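Local coordinates for Glyoxalase/bleomycin resistance protein/dioxygenase (Catenulispora acidiphila, PDB 4G6X) that belongs to the vicinal oxygen chelate superfamily and may act as a dioxygenase, at residues T30-D35 and T75-E80; D35-A40 and G59-L64; P100-A105 and N144-M149; L119-T124 and A136-T141. All blocks are in the same frame, centred on the assembly; numbering follows the deposited sequence.

Overall arrangement
From the N terminus the chain runs through two βαβββ modules of the vicinal oxygen chelate fold, the strands of each forming a mixed four-stranded sheet. Contact 1 closes the first module by pairing strand 29-34 with strand 76-81; within that loop lies contact 2, where the start of helix 37-46 meets strand 61-67 of the same sheet. The second module repeats the scheme: contact 3 pairs strand 102-106 with strand 145-150 and encloses contact 4, at the base of the hairpin 123-129/134-139. The two nested pairs follow in series without crossing. Side chains of contacts 1 and 3 pack on each other, joining the modules, and Lys39 NZ reaches Thr141 O, linking contacts 2 and 4.

Contact 1. Residues T30-D35 and T75-E80; sequences TNVFVD and TQLLLE
The strands carrying Thr30 to Phe33 and Leu77 to Glu80 run side by side in parallel, 24° apart, pairing the first and last strands of the first βαβββ module. Five backbone hydrogen bonds join them, from Thr30 N to Gln76 O at one end to Val34 N and Glu80 O at the other, the latter pair 2.8 Å apart.

The polar contact between side chains lies on the face carrying Asn31, Phe33, Leu78 and Glu80. Glu80 CG lies between its backbone N and carbonyl carbon (chi1 72°), and the chain beyond is extended, running beside the Phe33 ring. Its CD comes 3.4 Å from Phe33 CE1, with ring and carboxylate planes 32° apart. From there OE2 takes a weak, bent hydrogen bond from Asn31 ND2 at 3.0 Å.

Apolar contacts occupy the other face, where Leu77 CD1 touches both Thr30 CG2, at 3.9 Å, and Val32 CG2, at 4.0 Å.

Strand 29-34 is outermost in this chain's sheet; 61-67 lies beyond 76-81. Tyr44 of helix 37-46 packs on Val32, Leu77 and Leu79, while Thr30 OG1 is hydrogen-bonded to Thr30 OG1 of the second subunit. From strand 102-106, Ala102 packs on Val32 and Phe104 on Leu77.

Contact 2. Residues D35-A40 and G59-L64; sequences DDQAKA and GADRWL
Gln37, in the first turn of helix 37-46, faces Arg62 on strand 61-67 with their CA atoms 7.8 Å apart, and a side chain spans the gap between the backbones. This packs the helix of the first βαβββ module on its sheet. Asp36 is the N-cap of that helix: its OD2 accepts from Lys39 N at 2.9 Å, approached from above the carboxylate plane. Lys39 NZ turns back to form a salt bridge with Asp35 OD2.

The Gln37 side chain reaches across extended beyond CG (chi2 -179°) and sets its amide against the peptide groups of Arg62. OE1 receives Arg62 N at 3.1 Å on an in-plane lone pair. NE2 donates to Arg62 O at 2.8 Å, almost straight at 175°, with the acceptor lying in the plane of the amide; its second hydrogen bond goes to Leu79 O on the next strand. A water donates to Asp61 OD1 at 2.9 Å, but its approach to Gln37 OE1 is short and doubtful. Arg62 bends at chi2 and chi3, which brings its guanidinium beside the first helical turn, where NH2 lies 3.9 Å from Ala38 N. Leu64 CD2 sits 4.1 Å above the centre of that guanidinium plane, and Arg62 NH1 forms salt bridges with Glu41 and Asp55.

Both ends of the Gln37 amide are thus engaged. Two bonds to one residue fix the rotation of the group, and the third ties the helix start to strands 61-67 and 76-81 together. The carboxylates at NH1, from helix and sheet, would probably balance the arginine's charge.

Contact 3. Residues P100-A105 and N144-M149; sequences PAASFA and NLIQLM
Ser103 and Gln147 join their side chains on one face of two parallel strands, the first and last of the second βαβββ module. In one of its two conformers Ser103 OG donates to Gln147 OE1 at 2.9 Å, with a 30° tilt from the carbonyl plane. Gln147 CG is anti to the backbone N (chi1 -172°), and the extended chain beyond it brings OE1 up to the hydroxyl.

Backbone groups supply the other bonds. Leu145 O accepts from Ala101 N, and Ala102 O from Gln147 N, the latter at 2.9 Å and nearly straight at 173°. Gln147 O then receives Phe104 N at 2.8 Å, and Phe104 O receives Met149 N. Ala102 N is buried here without a partner in the model; the nearest acceptor across the contact, Leu145 O, is 4.0 Å away. Ala105 forms backbone hydrogen bonds with the second subunit.

On the reverse face Ile146 CG2 lies at the edge of the Phe104 ring, 3.5 Å from CE2. The same ring meets Phe50 edge-to-face and packs on Met25 of the second subunit.

Pairing is regular from Ala102 O onward; the partnerless Ala102 N interrupts it. The serine-glutamine bond can add a polar tie opposite Phe104.

Contact 4. Residues L119-T124 and A136-T141; sequences LGVRFT and AILDDT
Phe123 and Leu138 face each other as a non-hydrogen-bonded antiparallel pair at the base of the β-hairpin formed by strands 123-129 and 134-139, in the second βαβββ module. Leu138 CB stands over one face of the Phe123 ring in a CH-pi contact, 4.0 Å from the centroid and 16° off the ring normal. Phe123 CG is anti to its carbonyl carbon (chi1 -76°), which lays the ring over Leu138 and carries CE1 to within 4.0 Å of Ala136 CB. Val121 CG1 meets Leu138 CB as well, at 3.8 Å, so the valine methyl and the ring adjoin each other over this methylene. Tyr113 of helix 109-118 meets Phe123 edge-to-face, and Phe43 of helix 37-46 packs on both Val121 and Leu138.

Arg122 stretches out from CG to NE and crosses Asp139 obliquely, with guanidinium and carboxylate planes 86° apart. In their salt bridge NH1 reaches OD2 at 2.8 Å; the oxygen lies in the guanidinium plane, whereas the nitrogen approaches from above the carboxylate. Thr124 CG2 lies over the rim of one guanidinium face, 3.7 Å above its plane. The other carboxylate oxygen, Asp139 OD1, accepts from Thr141 N in an Asx turn, so both oxygens are held.

Asp139 N bonds to Arg122 O and Thr124 N to Ile137 O; a water completes the former pair, accepting from Arg122 N and donating to Asp139 O at 2.7 Å.

Contact 1. Residues T30-D35 and T75-E80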
loop_
_atom_site.group_PDB
_atom_site.type_symbol
_atom_site.label_atom_id
_atom_site.label_comp_id
_atom_site.label_asym_id
_atom_site.label_seq_id
_atom_site.Cartn_x
_atom_site.Cartn_y
_atom_site.Cartn_z
ATOM N N THR A 30 1.611 -3.775 2.347
ATOM C CA THR A 30 1.642 -2.459 1.697
ATOM C C THR A 30 3.072 -1.973 1.767
ATOM O O THR A 30 3.913 -2.630 2.375
ATOM C CB THR A 30 0.650 -1.462 2.317
ATOM O OG1 THR A 30 0.507 -0.271 1.489
ATOM C CG2 THR A 30 1.048 -1.050 3.716
ATOM N N ASN A 31 3.384 -0.914 1.020
ATOM C CA ASN A 31 4.791 -0.477 0.904
ATOM C C ASN A 31 4.951 1.010 0.902
ATOM O O ASN A 31 4.041 1.747 0.473
ATOM C CB ASN A 31 5.444 -1.051 -0.350
ATOM C CG ASN A 31 4.804 -0.549 -1.622
ATOM O OD1 ASN A 31 3.587 -0.727 -1.819
ATOM N ND2 ASN A 31 5.567 0.121 -2.464
ATOM N N VAL A 32 6.079 1.461 1.420
ATOM C CA VAL A 32 6.549 2.822 1.179
ATOM C C VAL A 32 7.983 2.707 0.651
ATOM O O VAL A 32 8.781 1.849 1.085
ATOM C CB VAL A 32 6.504 3.643 2.488
ATOM C CG1 VAL A 32 7.329 4.909 2.411
ATOM C CG2 VAL A 32 5.062 4.005 2.804
ATOM N N PHE A 33 8.325 3.588 -0.315
ATOM C CA PHE A 33 9.652 3.670 -0.832
ATOM C C PHE A 33 10.471 4.639 -0.033
ATOM O O PHE A 33 10.123 5.824 0.040
ATOM C CB PHE A 33 9.597 4.148 -2.300
ATOM C CG PHE A 33 8.953 3.141 -3.267
ATOM C CD1 PHE A 33 9.664 2.063 -3.742
ATOM C CD2 PHE A 33 7.703 3.339 -3.747
ATOM C CE1 PHE A 33 9.089 1.154 -4.611
ATOM C CE2 PHE A 33 7.084 2.417 -4.617
ATOM C CZ PHE A 33 7.803 1.343 -5.064
ATOM N N VAL A 34 11.532 4.131 0.574
ATOM C CA VAL A 34 12.381 4.952 1.469
ATOM C C VAL A 34 13.741 5.155 0.830
ATOM O O VAL A 34 14.299 4.285 0.152
ATOM C CB VAL A 34 12.518 4.323 2.866
ATOM C CG1 VAL A 34 11.156 4.155 3.475
ATOM C CG2 VAL A 34 13.209 2.963 2.827
ATOM N N ASP A 35 14.314 6.320 1.072
ATOM C CA ASP A 35 15.637 6.582 0.553
ATOM C C ASP A 35 16.767 5.746 1.185
ATOM O O ASP A 35 17.678 5.305 0.477
ATOM C CB ASP A 35 15.933 8.066 0.626
ATOM C CG ASP A 35 16.031 8.608 2.053
ATOM O OD1 ASP A 35 15.454 7.968 2.985
ATOM O OD2 ASP A 35 16.664 9.694 2.249
ATOM N N THR A 75 -1.490 -6.826 8.700
ATOM C CA THR A 75 -0.874 -6.312 7.496
ATOM C C THR A 75 0.496 -5.805 7.840
ATOM O O THR A 75 0.681 -5.236 8.914
ATOM C CB THR A 75 -1.772 -5.223 6.910
ATOM O OG1 THR A 75 -3.095 -5.796 6.692
ATOM C CG2 THR A 75 -1.208 -4.654 5.634
ATOM N N GLN A 76 1.447 -6.047 6.944
ATOM C CA GLN A 76 2.828 -5.618 7.099
ATOM C C GLN A 76 3.117 -4.445 6.153
ATOM O O GLN A 76 2.482 -4.335 5.116
ATOM C CB GLN A 76 3.774 -6.752 6.736
ATOM C CG GLN A 76 3.779 -7.850 7.766
ATOM C CD GLN A 76 4.634 -9.042 7.351
ATOM O OE1 GLN A 76 5.717 -8.895 6.762
ATOM N NE2 GLN A 76 4.187 -10.230 7.738
ATOM N N LEU A 77 3.967 -3.532 6.600
ATOM C CA LEU A 77 4.467 -2.420 5.789
ATOM C C LEU A 77 5.913 -2.702 5.420
ATOM O O LEU A 77 6.831 -2.782 6.266
ATOM C CB LEU A 77 4.364 -1.089 6.575
ATOM C CG LEU A 77 5.087 0.165 6.053
ATOM C CD1 LEU A 77 4.371 0.609 4.785
ATOM C CD2 LEU A 77 5.107 1.248 7.139
ATOM N N LEU A 78 6.176 -2.720 4.097
ATOM C CA LEU A 78 7.492 -2.965 3.556
ATOM C C LEU A 78 8.162 -1.611 3.359
ATOM O O LEU A 78 7.530 -0.733 2.780
ATOM C CB LEU A 78 7.360 -3.637 2.159
ATOM C CG LEU A 78 8.656 -3.927 1.403
ATOM C CD1 LEU A 78 9.443 -5.033 2.085
ATOM C CD2 LEU A 78 8.283 -4.280 -0.044
ATOM N N LEU A 79 9.351 -1.461 3.919
ATOM C CA LEU A 79 10.145 -0.243 3.823
ATOM C C LEU A 79 11.166 -0.493 2.741
ATOM O O LEU A 79 12.235 -1.036 2.990
ATOM C CB LEU A 79 10.755 0.093 5.176
ATOM C CG LEU A 79 9.755 0.263 6.317
ATOM C CD1 LEU A 79 10.522 0.481 7.616
ATOM C CD2 LEU A 79 8.738 1.354 6.040
ATOM N N GLU A 80 10.793 -0.205 1.494
ATOM C CA GLU A 80 11.644 -0.690 0.394
ATOM C C GLU A 80 12.501 0.365 -0.259
ATOM O O GLU A 80 12.139 1.541 -0.213
ATOM C CB GLU A 80 10.872 -1.486 -0.639
ATOM C CG GLU A 80 9.985 -0.705 -1.475
ATOM C CD GLU A 80 9.241 -1.540 -2.553
ATOM O OE1 GLU A 80 9.810 -2.117 -3.511
ATOM O OE2 GLU A 80 8.021 -1.543 -2.425
#

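Contact 2. Residues D35-A40 and G59-L64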
loop_
_atom_site.group_PDB
_atom_site.type_symbol
_atom_site.label_atom_id
_atom_site.label_comp_id
_atom_site.label_asym_id
_atom_site.label_seq_id
_atom_site.Cartn_x
_atom_site.Cartn_y
_atom_site.Cartn_z
ATOM N N ASP A 35 14.314 6.320 1.072
ATOM C CA ASP A 35 15.637 6.582 0.553
ATOM C C ASP A 35 16.767 5.746 1.185
ATOM O O ASP A 35 17.678 5.305 0.477
ATOM C CB ASP A 35 15.933 8.066 0.626
ATOM C CG ASP A 35 16.031 8.608 2.053
ATOM O OD1 ASP A 35 15.454 7.968 2.985
ATOM O OD2 ASP A 35 16.664 9.694 2.249
ATOM N N ASP A 36 16.677 5.443 2.488
ATOM C CA ASP A 36 17.752 4.800 3.245
ATOM C C ASP A 36 17.041 3.887 4.237
ATOM O O ASP A 36 16.299 4.374 5.097
ATOM C CB ASP A 36 18.505 5.919 3.973
ATOM C CG ASP A 36 19.627 5.431 4.875
ATOM O OD1 ASP A 36 20.680 6.101 4.867
ATOM O OD2 ASP A 36 19.477 4.472 5.670
ATOM N N GLN A 37 17.192 2.571 4.065
ATOM C CA GLN A 37 16.454 1.637 4.972
ATOM C C GLN A 37 16.838 1.720 6.427
ATOM O O GLN A 37 15.975 1.402 7.242
ATOM C CB GLN A 37 16.536 0.192 4.527
ATOM C CG GLN A 37 15.909 -0.019 3.178
ATOM C CD GLN A 37 15.973 -1.507 2.725
ATOM O OE1 GLN A 37 17.059 -2.033 2.430
ATOM N NE2 GLN A 37 14.816 -2.193 2.709
ATOM N N ALA A 38 18.098 1.992 6.753
ATOM C CA ALA A 38 18.486 2.152 8.153
ATOM C C ALA A 38 17.813 3.354 8.783
ATOM O O ALA A 38 17.321 3.310 9.921
ATOM C CB ALA A 38 19.997 2.199 8.289
ATOM N N LYS A 39 17.809 4.490 8.078
ATOM C CA LYS A 39 17.051 5.639 8.558
ATOM C C LYS A 39 15.560 5.306 8.747
ATOM O O LYS A 39 14.922 5.670 9.772
ATOM C CB LYS A 39 17.200 6.848 7.609
ATOM C CG LYS A 39 16.396 8.070 8.009
ATOM C CD LYS A 39 16.743 9.357 7.235
ATOM C CE LYS A 39 16.695 9.076 5.720
ATOM N NZ LYS A 39 16.893 10.325 4.925
ATOM N N ALA A 40 14.997 4.596 7.768
ATOM C CA ALA A 40 13.582 4.263 7.820
ATOM C C ALA A 40 13.276 3.347 9.016
ATOM O O ALA A 40 12.253 3.568 9.698
ATOM C CB ALA A 40 13.165 3.579 6.526
ATOM N N GLY A 59 20.263 -9.581 -1.618
ATOM C CA GLY A 59 21.452 -8.886 -2.131
ATOM C C GLY A 59 21.944 -7.807 -1.180
ATOM O O GLY A 59 22.133 -8.061 0.008
ATOM N N ALA A 60 22.105 -6.588 -1.687
ATOM C CA ALA A 60 22.709 -5.490 -0.912
ATOM C C ALA A 60 21.684 -4.741 -0.094
ATOM O O ALA A 60 22.047 -3.869 0.712
ATOM C CB ALA A 60 23.419 -4.495 -1.838
ATOM N N ASP A 61 20.405 -5.048 -0.313
ATOM C CA ASP A 61 19.354 -4.417 0.499
ATOM C C ASP A 61 18.684 -5.501 1.353
ATOM O O ASP A 61 19.138 -6.660 1.423
ATOM C CB ASP A 61 18.314 -3.691 -0.364
ATOM C CG ASP A 61 18.966 -2.684 -1.347
ATOM O OD1 ASP A 61 19.583 -1.714 -0.884
ATOM O OD2 ASP A 61 18.817 -2.885 -2.545
ATOM N N ARG A 62 17.663 -5.050 2.057
ATOM C CA ARG A 62 16.909 -5.895 2.915
ATOM C C ARG A 62 15.485 -5.954 2.522
ATOM O O ARG A 62 14.884 -4.951 2.124
ATOM C CB ARG A 62 16.914 -5.294 4.334
ATOM C CG ARG A 62 18.281 -5.160 4.902
ATOM C CD ARG A 62 18.395 -3.879 5.674
ATOM N NE ARG A 62 17.807 -4.030 6.982
ATOM C CZ ARG A 62 17.800 -3.066 7.896
ATOM N NH1 ARG A 62 17.299 -3.303 9.104
ATOM N NH2 ARG A 62 18.257 -1.849 7.604
ATOM N N TRP A 63 14.873 -7.130 2.790
ATOM C CA TRP A 63 13.445 -7.208 2.909
ATOM C C TRP A 63 13.145 -6.861 4.328
ATOM O O TRP A 63 13.464 -7.610 5.212
ATOM C CB TRP A 63 12.968 -8.655 2.635
ATOM C CG TRP A 63 11.486 -8.850 2.821
ATOM C CD1 TRP A 63 10.806 -9.297 3.958
ATOM C CD2 TRP A 63 10.450 -8.621 1.834
ATOM N NE1 TRP A 63 9.463 -9.339 3.723
ATOM C CE2 TRP A 63 9.186 -8.956 2.473
ATOM C CE3 TRP A 63 10.455 -8.246 0.495
ATOM C CZ2 TRP A 63 7.975 -8.851 1.796
ATOM C CZ3 TRP A 63 9.226 -8.140 -0.178
ATOM C CH2 TRP A 63 8.027 -8.452 0.451
ATOM N N LEU A 64 12.556 -5.691 4.525
ATOM C CA LEU A 64 12.300 -5.137 5.854
ATOM C C LEU A 64 10.844 -4.754 5.974
ATOM O O LEU A 64 10.366 -3.802 5.283
ATOM C CB LEU A 64 13.184 -3.897 5.959
ATOM C CG LEU A 64 13.028 -3.122 7.261
ATOM C CD1 LEU A 64 13.375 -3.992 8.473
ATOM C CD2 LEU A 64 13.867 -1.820 7.182
HETATM O O HOH W 1 19.303 -1.023 1.942
#

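Contact 3. Residues P100-A105 and N144-M149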
loop_
_atom_site.group_PDB
_atom_site.type_symbol
_atom_site.label_atom_id
_atom_site.label_comp_id
_atom_site.label_asym_id
_atom_site.label_seq_id
_atom_site.Cartn_x
_atom_site.Cartn_y
_atom_site.Cartn_z
ATOM N N PRO A 100 0.301 12.624 0.338
ATOM C CA PRO A 100 0.908 11.535 1.134
ATOM C C PRO A 100 1.020 10.214 0.376
ATOM O O PRO A 100 0.170 9.886 -0.442
ATOM C CB PRO A 100 -0.051 11.382 2.324
ATOM C CG PRO A 100 -1.330 11.878 1.802
ATOM C CD PRO A 100 -1.005 13.019 0.885
ATOM N N ALA A 101 2.117 9.524 0.614
ATOM C CA ALA A 101 2.404 8.249 0.006
ATOM C C ALA A 101 1.657 7.130 0.660
ATOM O O ALA A 101 1.457 6.056 0.050
ATOM C CB ALA A 101 3.902 7.981 0.088
ATOM N N ALA A 102 1.279 7.354 1.903
ATOM C CA ALA A 102 0.579 6.336 2.657
ATOM C C ALA A 102 -0.179 6.982 3.790
ATOM O O ALA A 102 0.101 8.125 4.197
ATOM C CB ALA A 102 1.577 5.329 3.204
ATOM N N SER A 103 -1.195 6.269 4.286
ATOM C CA SER A 103 -2.033 6.776 5.378
ATOM C C SER A 103 -2.279 5.693 6.440
ATOM O O SER A 103 -2.643 4.561 6.096
ATOM C CB SER A 103 -3.397 7.279 4.847
ATOM O OG SER A 103 -3.304 8.096 3.679
ATOM N N PHE A 104 -2.142 6.078 7.715
ATOM C CA PHE A 104 -2.324 5.171 8.905
ATOM C C PHE A 104 -3.413 5.699 9.766
ATOM O O PHE A 104 -3.632 6.891 9.836
ATOM C CB PHE A 104 -1.030 5.045 9.740
ATOM C CG PHE A 104 0.134 4.586 8.920
ATOM C CD1 PHE A 104 0.118 3.334 8.330
ATOM C CD2 PHE A 104 1.172 5.436 8.611
ATOM C CE1 PHE A 104 1.151 2.917 7.493
ATOM C CE2 PHE A 104 2.204 5.036 7.771
ATOM C CZ PHE A 104 2.194 3.794 7.181
ATOM N N ALA A 105 -4.135 4.789 10.407
ATOM C CA ALA A 105 -5.283 5.157 11.243
ATOM C C ALA A 105 -4.905 5.271 12.714
ATOM O O ALA A 105 -4.075 4.504 13.216
ATOM C CB ALA A 105 -6.380 4.099 11.080
ATOM N N ASN A 144 9.000 10.862 1.888
ATOM C CA ASN A 144 7.540 10.751 1.840
ATOM C C ASN A 144 6.819 11.650 2.848
ATOM O O ASN A 144 7.362 11.977 3.952
ATOM C CB ASN A 144 7.078 9.336 2.118
ATOM C CG ASN A 144 7.780 8.299 1.320
ATOM O OD1 ASN A 144 8.580 7.514 1.848
ATOM N ND2 ASN A 144 7.503 8.258 0.031
ATOM N N LEU A 145 5.594 12.014 2.490
ATOM C CA LEU A 145 4.643 12.550 3.445
ATOM C C LEU A 145 3.748 11.383 3.837
ATOM O O LEU A 145 3.424 10.533 2.996
ATOM C CB LEU A 145 3.805 13.671 2.789
ATOM C CG LEU A 145 4.578 14.951 2.349
ATOM C CD1 LEU A 145 3.710 15.911 1.587
ATOM C CD2 LEU A 145 5.226 15.658 3.552
ATOM N N ILE A 146 3.314 11.373 5.093
ATOM C CA ILE A 146 2.569 10.261 5.644
ATOM C C ILE A 146 1.366 10.883 6.290
ATOM O O ILE A 146 1.513 11.861 7.040
ATOM C CB ILE A 146 3.362 9.532 6.725
ATOM C CG1 ILE A 146 4.621 8.882 6.127
ATOM C CG2 ILE A 146 2.515 8.467 7.431
ATOM C CD1 ILE A 146 4.369 7.866 5.017
ATOM N N GLN A 147 0.200 10.373 5.954
ATOM C CA GLN A 147 -1.031 10.865 6.560
ATOM C C GLN A 147 -1.470 10.006 7.755
ATOM O O GLN A 147 -1.502 8.770 7.674
ATOM C CB GLN A 147 -2.130 10.932 5.489
ATOM C CG GLN A 147 -3.432 11.591 5.887
ATOM C CD GLN A 147 -4.463 11.507 4.785
ATOM O OE1 GLN A 147 -4.821 10.429 4.316
ATOM N NE2 GLN A 147 -4.943 12.622 4.393
ATOM N N LEU A 148 -1.844 10.709 8.827
ATOM C CA LEU A 148 -2.623 10.160 9.931
ATOM C C LEU A 148 -4.092 10.513 9.781
ATOM O O LEU A 148 -4.464 11.639 9.470
ATOM C CB LEU A 148 -2.146 10.742 11.228
ATOM C CG LEU A 148 -0.897 10.202 11.926
ATOM C CD1 LEU A 148 -0.026 9.270 11.160
ATOM C CD2 LEU A 148 -0.156 11.235 12.790
HETATM N N MSE A 149 -4.939 9.529 10.008
HETATM C CA MSE A 149 -6.378 9.667 9.808
HETATM C C MSE A 149 -7.105 9.235 11.050
HETATM O O MSE A 149 -6.956 8.084 11.519
HETATM C CB MSE A 149 -6.916 8.748 8.715
HETATM C CG MSE A 149 -6.355 9.035 7.301
HETATM SE SE MSE A 149 -7.126 7.930 5.807
HETATM C CE MSE A 149 -8.911 8.167 6.559
#

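Contact 4. Residues L119-T124 and A136-T141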
loop_
_atom_site.group_PDB
_atom_site.type_symbol
_atom_site.label_atom_id
_atom_site.label_comp_id
_atom_site.label_asym_id
_atom_site.label_seq_id
_atom_site.Cartn_x
_atom_site.Cartn_y
_atom_site.Cartn_z
ATOM N N LEU A 119 8.593 14.128 19.952
ATOM C CA LEU A 119 9.715 13.295 19.553
ATOM C C LEU A 119 10.495 13.895 18.367
ATOM O O LEU A 119 11.447 13.284 17.898
ATOM C CB LEU A 119 9.209 11.917 19.112
ATOM C CG LEU A 119 8.675 11.039 20.237
ATOM C CD1 LEU A 119 8.094 9.750 19.679
ATOM C CD2 LEU A 119 9.804 10.746 21.217
ATOM N N GLY A 120 10.057 15.069 17.916
ATOM C CA GLY A 120 10.777 15.858 16.914
ATOM C C GLY A 120 10.357 15.449 15.518
ATOM O O GLY A 120 11.147 15.600 14.549
ATOM N N VAL A 121 9.142 14.915 15.382
ATOM C CA VAL A 121 8.589 14.626 14.043
ATOM C C VAL A 121 8.065 15.930 13.450
ATOM O O VAL A 121 7.398 16.736 14.136
ATOM C CB VAL A 121 7.438 13.577 14.110
ATOM C CG1 VAL A 121 6.747 13.417 12.762
ATOM C CG2 VAL A 121 7.922 12.206 14.588
ATOM N N ARG A 122 8.332 16.148 12.180
ATOM C CA ARG A 122 7.915 17.338 11.512
ATOM C C ARG A 122 6.554 17.150 10.857
ATOM O O ARG A 122 6.387 16.256 10.069
ATOM C CB ARG A 122 8.954 17.643 10.453
ATOM C CG ARG A 122 8.792 18.930 9.709
ATOM C CD ARG A 122 9.793 19.048 8.572
ATOM N NE ARG A 122 9.265 19.966 7.617
ATOM C CZ ARG A 122 9.055 19.712 6.351
ATOM N NH1 ARG A 122 9.366 18.564 5.811
ATOM N NH2 ARG A 122 8.532 20.638 5.626
ATOM N N PHE A 123 5.594 18.012 11.165
ATOM C CA PHE A 123 4.299 17.974 10.475
ATOM C C PHE A 123 4.191 19.101 9.456
ATOM O O PHE A 123 4.515 20.292 9.767
ATOM C CB PHE A 123 3.161 18.082 11.481
ATOM C CG PHE A 123 2.916 16.810 12.252
ATOM C CD1 PHE A 123 1.896 15.962 11.885
ATOM C CD2 PHE A 123 3.769 16.441 13.291
ATOM C CE1 PHE A 123 1.688 14.776 12.569
ATOM C CE2 PHE A 123 3.579 15.255 13.969
ATOM C CZ PHE A 123 2.551 14.428 13.621
ATOM N N THR A 124 3.723 18.754 8.258
ATOM C CA THR A 124 3.382 19.721 7.206
ATOM C C THR A 124 1.918 20.166 7.259
ATOM O O THR A 124 1.562 21.220 6.746
ATOM C CB THR A 124 3.712 19.172 5.821
ATOM O OG1 THR A 124 2.939 17.977 5.594
ATOM C CG2 THR A 124 5.203 18.824 5.718
ATOM N N ALA A 136 -3.866 14.570 9.639
ATOM C CA ALA A 136 -2.607 15.307 9.807
ATOM C C ALA A 136 -1.587 14.713 8.841
ATOM O O ALA A 136 -1.700 13.547 8.464
ATOM C CB ALA A 136 -2.072 15.229 11.234
ATOM N N ILE A 137 -0.585 15.498 8.471
ATOM C CA ILE A 137 0.425 15.016 7.522
ATOM C C ILE A 137 1.818 15.286 8.083
ATOM O O ILE A 137 2.118 16.408 8.516
ATOM C CB ILE A 137 0.250 15.656 6.156
ATOM C CG1 ILE A 137 -1.113 15.269 5.593
ATOM C CG2 ILE A 137 1.381 15.218 5.202
ATOM C CD1 ILE A 137 -1.430 15.922 4.285
ATOM N N LEU A 138 2.622 14.221 8.108
ATOM C CA LEU A 138 3.985 14.287 8.621
ATOM C C LEU A 138 5.040 13.897 7.575
ATOM O O LEU A 138 4.725 13.234 6.585
ATOM C CB LEU A 138 4.162 13.445 9.911
ATOM C CG LEU A 138 3.985 11.921 9.761
ATOM C CD1 LEU A 138 5.306 11.220 9.494
ATOM C CD2 LEU A 138 3.415 11.320 11.044
ATOM N N ASP A 139 6.267 14.401 7.801
ATOM C CA ASP A 139 7.446 14.069 6.970
ATOM C C ASP A 139 8.130 12.827 7.593
ATOM O O ASP A 139 8.558 12.848 8.788
ATOM C CB ASP A 139 8.362 15.277 6.947
ATOM C CG ASP A 139 9.670 15.044 6.193
ATOM O OD1 ASP A 139 9.921 13.981 5.626
ATOM O OD2 ASP A 139 10.459 16.014 6.209
ATOM N N ASP A 140 8.232 11.738 6.827
ATOM C CA ASP A 140 8.889 10.543 7.339
ATOM C C ASP A 140 10.407 10.554 7.374
ATOM O O ASP A 140 11.029 9.558 7.792
ATOM C CB ASP A 140 8.351 9.231 6.700
ATOM C CG ASP A 140 8.891 8.961 5.348
ATOM O OD1 ASP A 140 9.552 9.828 4.746
ATOM O OD2 ASP A 140 8.633 7.836 4.827
ATOM N N THR A 141 11.033 11.680 6.905
ATOM C CA THR A 141 12.479 11.857 6.757
ATOM C C THR A 141 13.105 11.103 5.591
ATOM O O THR A 141 14.281 11.252 5.352
ATOM C CB THR A 141 13.329 11.628 8.039
ATOM O OG1 THR A 141 13.458 10.239 8.378
ATOM C CG2 THR A 141 12.712 12.388 9.250
HETATM O O HOH W 2 9.997 14.361 10.481
#